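Local coordinates for protein putative adhesin (Parabacteroides distasonis, PDB 3LJY) that is of unproven function but, as a predicted lipoprotein with an auto-transporter adhesin head domain, probably takes part in cell adhesion, at residues 19-27 with 84-93. Sequence-based numbering, arbitrary orientation. Where two conformers were deposited one is given.
Sequences VADYNEIKV and TNSKWLAAAK
Tyr22 lays its ring over Ser86, whose short side chain lets CB lie over the middle of the ring, 3.6 Å from the centroid and 12° off the ring normal, a CH-pi contact. With CG between the backbone N and the carbonyl carbon (chi1 61°), the hydroxyl end of the ring comes nearer to strand 84-86 than its root and meets Thr84 at the ring edge: Tyr22 OH donates to Thr84 OG1 at 2.5 Å. Thr84 OG1 is also bonded to Thr43 O, which links the buried phenol through the threonine hydroxyl to strand 43-49. Tyr35 and Leu65 pack on the same tyrosine.

Outside this core, Asp21 and Lys87 cross obliquely. The carboxylate takes a weak bond from Lys87 N, while its OD2 forms a long salt bridge to Lys87 NZ (3.8 Å). A water bridges the segments, donating to Asp21 OD2 and Tyr22 O and accepting weakly from Trp88 N.

Asn23 O receives Ala90 N at 2.8 Å and, weakly, Ala91 N. Parallel pairing follows, with Val27 N reaching Lys93 O at 2.9 Å in a nearly straight bond (175°). The Ile25 and Leu89 side chains cross at about a right angle, CG1 to CD1 3.9 Å. On the face of Glu24, Ala91 and Lys93, extended Glu24 sets CD 3.8 Å from Ala91 CB; bent Lys93 brings CE to 3.4 Å from Glu24 OE2, the charged atoms staying apart.

Strands 24-27 and 91-93 are thus parallel neighbours in a probable beta-solenoid, joined by backbone bonds and a short buried hydroxyl bond, whereas the long ion pair probably contributes little.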
ATOM      1  N   VAL A  19     -12.606 -19.104   7.392  1.00 48.74           N
ATOM      2  CA  VAL A  19     -13.415 -18.162   6.634  1.00 48.67           C
ATOM      3  C   VAL A  19     -13.478 -18.619   5.183  1.00 49.00           C
ATOM      4  O   VAL A  19     -12.624 -19.422   4.753  1.00 49.50           O
ATOM      5  CB  VAL A  19     -12.832 -16.728   6.728  1.00 47.70           C
ATOM      6  CG1 VAL A  19     -13.020 -16.170   8.141  1.00 44.43           C
ATOM      7  CG2 VAL A  19     -11.369 -16.708   6.306  1.00 44.44           C
ATOM      8  N   ALA A  20     -14.496 -18.137   4.451  1.00 48.00           N
ATOM      9  CA  ALA A  20     -14.577 -18.400   3.003  1.00 46.26           C
ATOM     10  C   ALA A  20     -13.363 -17.732   2.395  1.00 46.56           C
ATOM     11  O   ALA A  20     -12.780 -16.851   2.995  1.00 48.50           O
ATOM     12  CB  ALA A  20     -15.867 -17.865   2.385  1.00 44.65           C
ATOM     13  N   ASP A  21     -12.973 -18.161   1.212  1.00 48.22           N
ATOM     14  CA  ASP A  21     -11.867 -17.522   0.512  1.00 48.78           C
ATOM     15  C   ASP A  21     -12.264 -16.103   0.046  1.00 48.40           C
ATOM     16  O   ASP A  21     -13.427 -15.835  -0.265  1.00 49.21           O
ATOM     17  CB  ASP A  21     -11.388 -18.386  -0.668  1.00 48.62           C
ATOM     18  CG  ASP A  21     -10.015 -17.969  -1.167  1.00 50.13           C
ATOM     19  OD1 ASP A  21      -9.040 -18.088  -0.385  1.00 48.29           O
ATOM     20  OD2 ASP A  21      -9.914 -17.522  -2.337  1.00 52.91           O
ATOM     21  N   TYR A  22     -11.285 -15.202   0.021  1.00 46.98           N
ATOM     22  CA  TYR A  22     -11.521 -13.809  -0.281  1.00 45.62           C
ATOM     23  C   TYR A  22     -10.360 -13.313  -1.148  1.00 45.55           C
ATOM     24  O   TYR A  22      -9.271 -13.866  -1.087  1.00 47.49           O
ATOM     25  CB  TYR A  22     -11.645 -13.016   1.030  1.00 44.89           C
ATOM     26  CG  TYR A  22     -10.394 -13.067   1.879  1.00 45.03           C
ATOM     27  CD1 TYR A  22      -9.315 -12.208   1.635  1.00 42.95           C
ATOM     28  CD2 TYR A  22     -10.274 -13.989   2.912  1.00 44.12           C
ATOM     29  CE1 TYR A  22      -8.169 -12.284   2.403  1.00 45.70           C
ATOM     30  CE2 TYR A  22      -9.131 -14.063   3.674  1.00 42.76           C
ATOM     31  CZ  TYR A  22      -8.094 -13.221   3.415  1.00 43.17           C
ATOM     32  OH  TYR A  22      -6.989 -13.309   4.168  1.00 44.75           O
ATOM     33  N   ASN A  23     -10.611 -12.311  -1.987  1.00 46.71           N
ATOM     34  CA  ASN A  23      -9.572 -11.704  -2.845  1.00 46.03           C
ATOM     35  C   ASN A  23      -9.449 -10.205  -2.612  1.00 45.85           C
ATOM     36  O   ASN A  23      -8.725  -9.501  -3.312  1.00 44.58           O
ATOM     37  CB  ASN A  23      -9.866 -11.968  -4.329  1.00 44.86           C
ATOM     38  CG  ASN A  23     -11.077 -11.199  -4.839  1.00 45.18           C
ATOM     39  OD1 ASN A  23     -11.972 -10.802  -4.075  1.00 43.26           O
ATOM     40  ND2 ASN A  23     -11.110 -10.988  -6.147  1.00 43.22           N
ATOM     41  N   GLU A  24     -10.157  -9.727  -1.611  1.00 47.09           N
ATOM     42  CA  GLU A  24     -10.174  -8.330  -1.317  1.00 49.07           C
ATOM     43  C   GLU A  24     -10.261  -8.145   0.194  1.00 47.16           C
ATOM     44  O   GLU A  24     -10.870  -8.941   0.918  1.00 45.62           O
ATOM     45  CB  GLU A  24     -11.308  -7.655  -2.115  1.00 50.40           C
ATOM     46  CG  GLU A  24     -11.539  -6.215  -1.740  1.00 56.33           C
ATOM     47  CD  GLU A  24     -12.279  -5.393  -2.787  1.00 57.33           C
ATOM     48  OE1 GLU A  24     -12.832  -5.968  -3.780  1.00 57.75           O
ATOM     49  OE2 GLU A  24     -12.283  -4.139  -2.574  1.00 65.97           O
ATOM     50  N   ILE A  25      -9.573  -7.116   0.674  1.00 48.79           N
ATOM     51  CA  ILE A  25      -9.525  -6.781   2.109  1.00 49.09           C
ATOM     52  C   ILE A  25      -9.870  -5.318   2.370  1.00 47.80           C
ATOM     53  O   ILE A  25      -9.453  -4.452   1.635  1.00 47.47           O
ATOM     54  CB  ILE A  25      -8.154  -7.117   2.683  1.00 48.53           C
ATOM     55  CG1 ILE A  25      -7.907  -8.623   2.521  1.00 50.32           C
ATOM     56  CG2 ILE A  25      -8.074  -6.691   4.105  1.00 49.21           C
ATOM     57  CD1 ILE A  25      -6.925  -9.226   3.511  1.00 48.45           C
ATOM     58  N   LYS A  26     -10.682  -5.062   3.388  1.00 50.13           N
ATOM     59  CA  LYS A  26     -10.939  -3.688   3.865  1.00 52.52           C
ATOM     60  C   LYS A  26     -10.553  -3.602   5.320  1.00 51.66           C
ATOM     61  O   LYS A  26     -11.081  -4.342   6.127  1.00 51.88           O
ATOM     62  CB  LYS A  26     -12.397  -3.297   3.649  1.00 53.26           C
ATOM     63  CG  LYS A  26     -12.631  -2.896   2.184  1.00 56.57           C
ATOM     64  CD  LYS A  26     -14.095  -2.952   1.732  1.00 58.99           C
ATOM     65  CE  LYS A  26     -14.206  -2.703   0.211  1.00 60.19           C
ATOM     66  NZ  LYS A  26     -15.496  -3.209  -0.380  1.00 63.21           N
ATOM     67  N   VAL A  27      -9.575  -2.757   5.637  1.00 51.86           N
ATOM     68  CA  VAL A  27      -9.131  -2.567   7.022  1.00 51.60           C
ATOM     69  C   VAL A  27      -9.126  -1.094   7.450  1.00 52.18           C
ATOM     70  O   VAL A  27      -8.655  -0.186   6.741  1.00 50.17           O
ATOM     71  CB  VAL A  27      -7.760  -3.228   7.311  1.00 50.66           C
ATOM     72  CG1 VAL A  27      -6.637  -2.599   6.565  1.00 48.12           C
ATOM     73  CG2 VAL A  27      -7.496  -3.169   8.795  1.00 56.67           C
ATOM     74  N   THR A  84      -4.075 -13.645   8.573  1.00 45.39           N
ATOM     75  CA  THR A  84      -5.018 -14.280   7.651  1.00 45.66           C
ATOM     76  C   THR A  84      -4.358 -14.577   6.305  1.00 46.02           C
ATOM     77  O   THR A  84      -3.299 -14.061   6.013  1.00 46.48           O
ATOM     78  CB  THR A  84      -6.307 -13.426   7.458  1.00 46.66           C
ATOM     79  OG1 THR A  84      -7.223 -14.091   6.572  1.00 44.65           O
ATOM     80  CG2 THR A  84      -5.991 -12.028   6.921  1.00 43.77           C
ATOM     81  N   ASN A  85      -4.984 -15.448   5.523  1.00 47.25           N
ATOM     82  CA  ASN A  85      -4.474 -15.854   4.214  1.00 47.58           C
ATOM     83  C   ASN A  85      -5.573 -16.123   3.187  1.00 45.81           C
ATOM     84  O   ASN A  85      -6.714 -16.414   3.552  1.00 45.31           O
ATOM     85  CB  ASN A  85      -3.591 -17.110   4.359  1.00 47.42           C
ATOM     86  CG  ASN A  85      -4.395 -18.362   4.699  1.00 49.54           C
ATOM     87  OD1 ASN A  85      -4.975 -18.478   5.788  1.00 51.00           O
ATOM     88  ND2 ASN A  85      -4.409 -19.317   3.774  1.00 50.88           N
ATOM     89  N   SER A  86      -5.213 -16.029   1.908  1.00 44.29           N
ATOM     90  CA  SER A  86      -6.127 -16.371   0.811  1.00 44.42           C
ATOM     91  C   SER A  86      -5.335 -16.677  -0.452  1.00 45.93           C
ATOM     92  O   SER A  86      -4.119 -16.485  -0.479  1.00 46.74           O
ATOM     93  CB  SER A  86      -7.146 -15.268   0.538  1.00 42.94           C
ATOM     94  OG  SER A  86      -6.546 -14.174  -0.127  1.00 41.41           O
ATOM     95  N   LYS A  87      -6.012 -17.173  -1.490  1.00 47.02           N
ATOM     96  CA  LYS A  87      -5.313 -17.616  -2.688  1.00 47.09           C
ATOM     97  C   LYS A  87      -4.849 -16.431  -3.495  1.00 45.75           C
ATOM     98  O   LYS A  87      -3.836 -16.504  -4.185  1.00 46.67           O
ATOM     99  CB  LYS A  87      -6.198 -18.497  -3.560  1.00 48.88           C
ATOM    100  CG  LYS A  87      -6.940 -19.635  -2.842  1.00 50.04           C
ATOM    101  CD  LYS A  87      -7.591 -20.580  -3.841  1.00 52.65           C
ATOM    102  CE  LYS A  87      -8.750 -21.409  -3.249  1.00 55.69           C
ATOM    103  NZ  LYS A  87     -10.095 -21.026  -3.829  1.00 57.89           N
ATOM    104  N   TRP A  88      -5.587 -15.320  -3.401  1.00 46.90           N
ATOM    105  CA  TRP A  88      -5.341 -14.146  -4.219  1.00 45.35           C
ATOM    106  C   TRP A  88      -5.588 -12.852  -3.461  1.00 45.52           C
ATOM    107  O   TRP A  88      -6.438 -12.819  -2.598  1.00 49.16           O
ATOM    108  CB  TRP A  88      -6.273 -14.170  -5.450  1.00 46.22           C
ATOM    109  CG  TRP A  88      -6.248 -15.446  -6.277  1.00 44.61           C
ATOM    110  CD1 TRP A  88      -7.207 -16.409  -6.303  1.00 45.84           C
ATOM    111  CD2 TRP A  88      -5.231 -15.868  -7.186  1.00 43.28           C
ATOM    112  NE1 TRP A  88      -6.849 -17.406  -7.160  1.00 48.17           N
ATOM    113  CE2 TRP A  88      -5.637 -17.103  -7.719  1.00 45.76           C
ATOM    114  CE3 TRP A  88      -4.009 -15.321  -7.603  1.00 47.27           C
ATOM    115  CZ2 TRP A  88      -4.874 -17.806  -8.662  1.00 45.38           C
ATOM    116  CZ3 TRP A  88      -3.242 -16.021  -8.542  1.00 46.93           C
ATOM    117  CH2 TRP A  88      -3.682 -17.253  -9.061  1.00 45.83           C
ATOM    118  N   LEU A  89      -4.875 -11.777  -3.813  1.00 46.51           N
ATOM    119  CA  LEU A  89      -5.187 -10.427  -3.338  1.00 44.32           C
ATOM    120  C   LEU A  89      -5.271  -9.462  -4.518  1.00 43.60           C
ATOM    121  O   LEU A  89      -4.272  -8.905  -4.975  1.00 42.59           O
ATOM    122  CB  LEU A  89      -4.153  -9.939  -2.329  1.00 46.47           C
ATOM    123  CG  LEU A  89      -4.438  -8.592  -1.601  1.00 46.41           C
ATOM    124  CD1 LEU A  89      -5.636  -8.679  -0.622  1.00 40.53           C
ATOM    125  CD2 LEU A  89      -3.159  -8.149  -0.899  1.00 43.17           C
ATOM    126  N   ALA A  90      -6.488  -9.270  -5.007  1.00 42.06           N
ATOM    127  CA  ALA A  90      -6.753  -8.343  -6.096  1.00 40.81           C
ATOM    128  C   ALA A  90      -6.810  -6.887  -5.582  1.00 42.12           C
ATOM    129  O   ALA A  90      -6.455  -5.942  -6.310  1.00 43.05           O
ATOM    130  CB  ALA A  90      -8.072  -8.701  -6.784  1.00 36.64           C
ATOM    131  N   ALA A  91      -7.273  -6.690  -4.343  1.00 42.06           N
ATOM    132  CA  ALA A  91      -7.488  -5.324  -3.840  1.00 42.57           C
ATOM    133  C   ALA A  91      -7.372  -5.236  -2.349  1.00 42.88           C
ATOM    134  O   ALA A  91      -7.799  -6.156  -1.633  1.00 43.21           O
ATOM    135  CB  ALA A  91      -8.881  -4.805  -4.266  1.00 37.65           C
ATOM    136  N   ALA A  92      -6.798  -4.128  -1.866  1.00 43.20           N
ATOM    137  CA  ALA A  92      -6.864  -3.795  -0.447  1.00 43.31           C
ATOM    138  C   ALA A  92      -7.172  -2.328  -0.258  1.00 43.01           C
ATOM    139  O   ALA A  92      -6.632  -1.490  -0.963  1.00 41.74           O
ATOM    140  CB  ALA A  92      -5.555  -4.178   0.321  1.00 40.22           C
ATOM    141  N   LYS A  93      -8.047  -2.032   0.696  0.62 43.80           N
ATOM    142  CA  LYS A  93      -8.361  -0.666   1.079  0.62 44.96           C
ATOM    143  C   LYS A  93      -7.957  -0.543   2.563  0.62 44.25           C
ATOM    144  O   LYS A  93      -8.374  -1.349   3.414  0.62 41.02           O
ATOM    145  CB  LYS A  93      -9.848  -0.324   0.823  0.62 46.28           C
ATOM    146  CG  LYS A  93     -10.159   0.224  -0.601  0.62 48.21           C
ATOM    147  CD  LYS A  93     -10.866  -0.760  -1.587  0.62 49.23           C
ATOM    148  CE  LYS A  93      -9.905  -1.675  -2.381  0.62 46.65           C
ATOM    149  NZ  LYS A  93      -8.870  -0.999  -3.271  0.62 40.91           N
TER
HETATM  150  O   HOH W   1      -8.619 -15.494  -3.358  1.00 44.43           O